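Local coordinates for protein Ceg4 (PDB 6AOK) that dephosphorylates phosphotyrosine as a HAD-like phosphatase effector of Legionella pneumophila and attenuates activation of eukaryotic MAPK pathways, at residues D20-G25 / G197-S202. Numbering follows the deposited sequence.
Sequences DGTVTG and GEFEWS. With MG (magnesium ion), chain B.
G197 meets the loop after strand 13-17 through a water: its N donates to the water at 2.8 Å, and the water lies 2.9 Å from both T22 O and T24 O, probably sharing its protons among the acceptors around it. F199 comes next, its side chain leaving the backbone toward the loop. The methyl CG2 of T22 lies over one face of the ring, 4.0 Å from the centroid and offset toward the rim, a CH-pi contact. With OG1 beside the backbone N (chi1 -62°), CG2 of T22 lies anti to that N and meets the aromatic residues, while OG1 hydrogen-bonds to D18, a magnesium ligand. W201, at the start of helix 201-211, brings in the direct polar bond. Its NE1 donates to T22 O at 3.2 Å, with the oxygen in the indole plane but the N-H moderately bent, at 141°. The outer corner of the same indole packs against V23, W201 CZ2 lying 4.0 Å from V23 CG2. T22 O thus accepts the indole N-H and probably a water proton, two residues beyond D20, whose O binds magnesium. In this HAD-like phosphatase domain, F199 and W201 therefore form a second shell that probably helps position the DxDx(T/V)-type loop.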
loop_
_atom_site.group_PDB
_atom_site.type_symbol
_atom_site.label_atom_id
_atom_site.label_comp_id
_atom_site.label_asym_id
_atom_site.label_seq_id
_atom_site.Cartn_x
_atom_site.Cartn_y
_atom_site.Cartn_z
ATOM N N ASP A 20 2.901 4.634 4.292
ATOM C CA ASP A 20 2.686 5.759 5.213
ATOM C C ASP A 20 2.849 7.078 4.484
ATOM O O ASP A 20 3.942 7.353 3.952
ATOM C CB ASP A 20 3.691 5.721 6.362
ATOM C CG ASP A 20 3.570 4.489 7.209
ATOM O OD1 ASP A 20 2.508 4.272 7.870
ATOM O OD2 ASP A 20 4.542 3.703 7.186
ATOM N N GLY A 21 1.804 7.922 4.523
ATOM C CA GLY A 21 1.854 9.207 3.879
ATOM C C GLY A 21 1.512 9.164 2.401
ATOM O O GLY A 21 1.429 10.211 1.767
ATOM N N THR A 22 1.293 7.984 1.853
ATOM C CA THR A 22 0.829 7.827 0.485
ATOM C C THR A 22 -0.558 7.207 0.495
ATOM O O THR A 22 -1.552 7.857 0.126
ATOM C CB THR A 22 1.860 6.964 -0.283
ATOM O OG1 THR A 22 3.141 7.653 -0.296
ATOM C CG2 THR A 22 1.379 6.684 -1.713
ATOM N N VAL A 23 -0.663 5.973 0.963
ATOM C CA VAL A 23 -1.968 5.379 1.234
ATOM C C VAL A 23 -2.604 6.013 2.488
ATOM O O VAL A 23 -3.804 6.292 2.511
ATOM C CB VAL A 23 -1.813 3.845 1.365
ATOM C CG1 VAL A 23 -3.104 3.211 1.739
ATOM C CG2 VAL A 23 -1.311 3.169 0.041
ATOM N N THR A 24 -1.818 6.276 3.539
ATOM C CA THR A 24 -2.337 6.960 4.723
ATOM C C THR A 24 -2.063 8.433 4.622
ATOM O O THR A 24 -1.342 8.880 3.739
ATOM C CB THR A 24 -1.717 6.445 6.035
ATOM O OG1 THR A 24 -0.390 6.996 6.179
ATOM C CG2 THR A 24 -1.690 4.986 6.083
ATOM N N GLY A 25 -2.589 9.205 5.587
ATOM C CA GLY A 25 -2.266 10.627 5.553
ATOM C C GLY A 25 -1.146 11.094 6.480
ATOM O O GLY A 25 -0.986 12.299 6.669
ATOM N N GLY A 197 -1.905 13.228 1.866
ATOM C CA GLY A 197 -3.219 13.791 1.628
ATOM C C GLY A 197 -3.448 14.340 0.237
ATOM O O GLY A 197 -4.584 14.705 -0.080
ATOM N N GLU A 198 -2.426 14.377 -0.624
ATOM C CA GLU A 198 -2.563 15.030 -1.919
ATOM C C GLU A 198 -2.533 14.057 -3.093
ATOM O O GLU A 198 -2.512 14.497 -4.252
ATOM C CB GLU A 198 -1.485 16.104 -2.074
ATOM C CG GLU A 198 -1.684 17.259 -1.114
ATOM C CD GLU A 198 -0.552 18.286 -1.120
ATOM O OE1 GLU A 198 0.150 18.403 -2.146
ATOM O OE2 GLU A 198 -0.366 18.978 -0.078
ATOM N N PHE A 199 -2.544 12.755 -2.832
ATOM C CA PHE A 199 -2.693 11.777 -3.905
ATOM C C PHE A 199 -4.172 11.672 -4.309
ATOM O O PHE A 199 -5.044 11.517 -3.442
ATOM C CB PHE A 199 -2.176 10.427 -3.452
ATOM C CG PHE A 199 -0.695 10.380 -3.264
ATOM C CD1 PHE A 199 -0.122 10.731 -2.027
ATOM C CD2 PHE A 199 0.129 10.029 -4.305
ATOM C CE1 PHE A 199 1.287 10.681 -1.840
ATOM C CE2 PHE A 199 1.535 10.001 -4.107
ATOM C CZ PHE A 199 2.083 10.310 -2.871
ATOM N N GLU A 200 -4.443 11.714 -5.618
ATOM C CA GLU A 200 -5.805 11.719 -6.161
ATOM C C GLU A 200 -6.247 10.274 -6.423
ATOM O O GLU A 200 -6.407 9.815 -7.560
ATOM C CB GLU A 200 -5.858 12.553 -7.436
ATOM C CG GLU A 200 -5.532 14.022 -7.226
ATOM C CD GLU A 200 -5.666 14.886 -8.500
ATOM O OE1 GLU A 200 -6.519 14.567 -9.375
ATOM O OE2 GLU A 200 -4.945 15.910 -8.593
ATOM N N TRP A 201 -6.431 9.539 -5.332
ATOM C CA TRP A 201 -6.778 8.131 -5.453
ATOM C C TRP A 201 -8.012 7.918 -6.314
ATOM O O TRP A 201 -8.126 6.889 -6.992
ATOM C CB TRP A 201 -6.994 7.539 -4.059
ATOM C CG TRP A 201 -5.701 7.399 -3.309
ATOM C CD1 TRP A 201 -5.287 8.158 -2.252
ATOM C CD2 TRP A 201 -4.643 6.456 -3.565
ATOM N NE1 TRP A 201 -4.055 7.742 -1.834
ATOM C CE2 TRP A 201 -3.635 6.702 -2.621
ATOM C CE3 TRP A 201 -4.470 5.408 -4.491
ATOM C CZ2 TRP A 201 -2.457 5.942 -2.554
ATOM C CZ3 TRP A 201 -3.278 4.658 -4.439
ATOM C CH2 TRP A 201 -2.292 4.936 -3.461
ATOM N N SER A 202 -8.966 8.863 -6.312
ATOM C CA SER A 202 -10.146 8.588 -7.123
ATOM C C SER A 202 -9.831 8.724 -8.612
ATOM O O SER A 202 -10.445 8.034 -9.455
ATOM C CB SER A 202 -11.306 9.493 -6.726
ATOM O OG SER A 202 -11.000 10.826 -7.063
HETATM MG MG MG B . 5.696 7.594 2.954
HETATM O O HOH W 1 -1.927 10.481 1.391
HETATM O O HOH W 2 6.650 6.213 4.124
HETATM O O HOH W 3 7.534 7.632 1.932
HETATM O O HOH W 4 6.226 9.151 4.281
#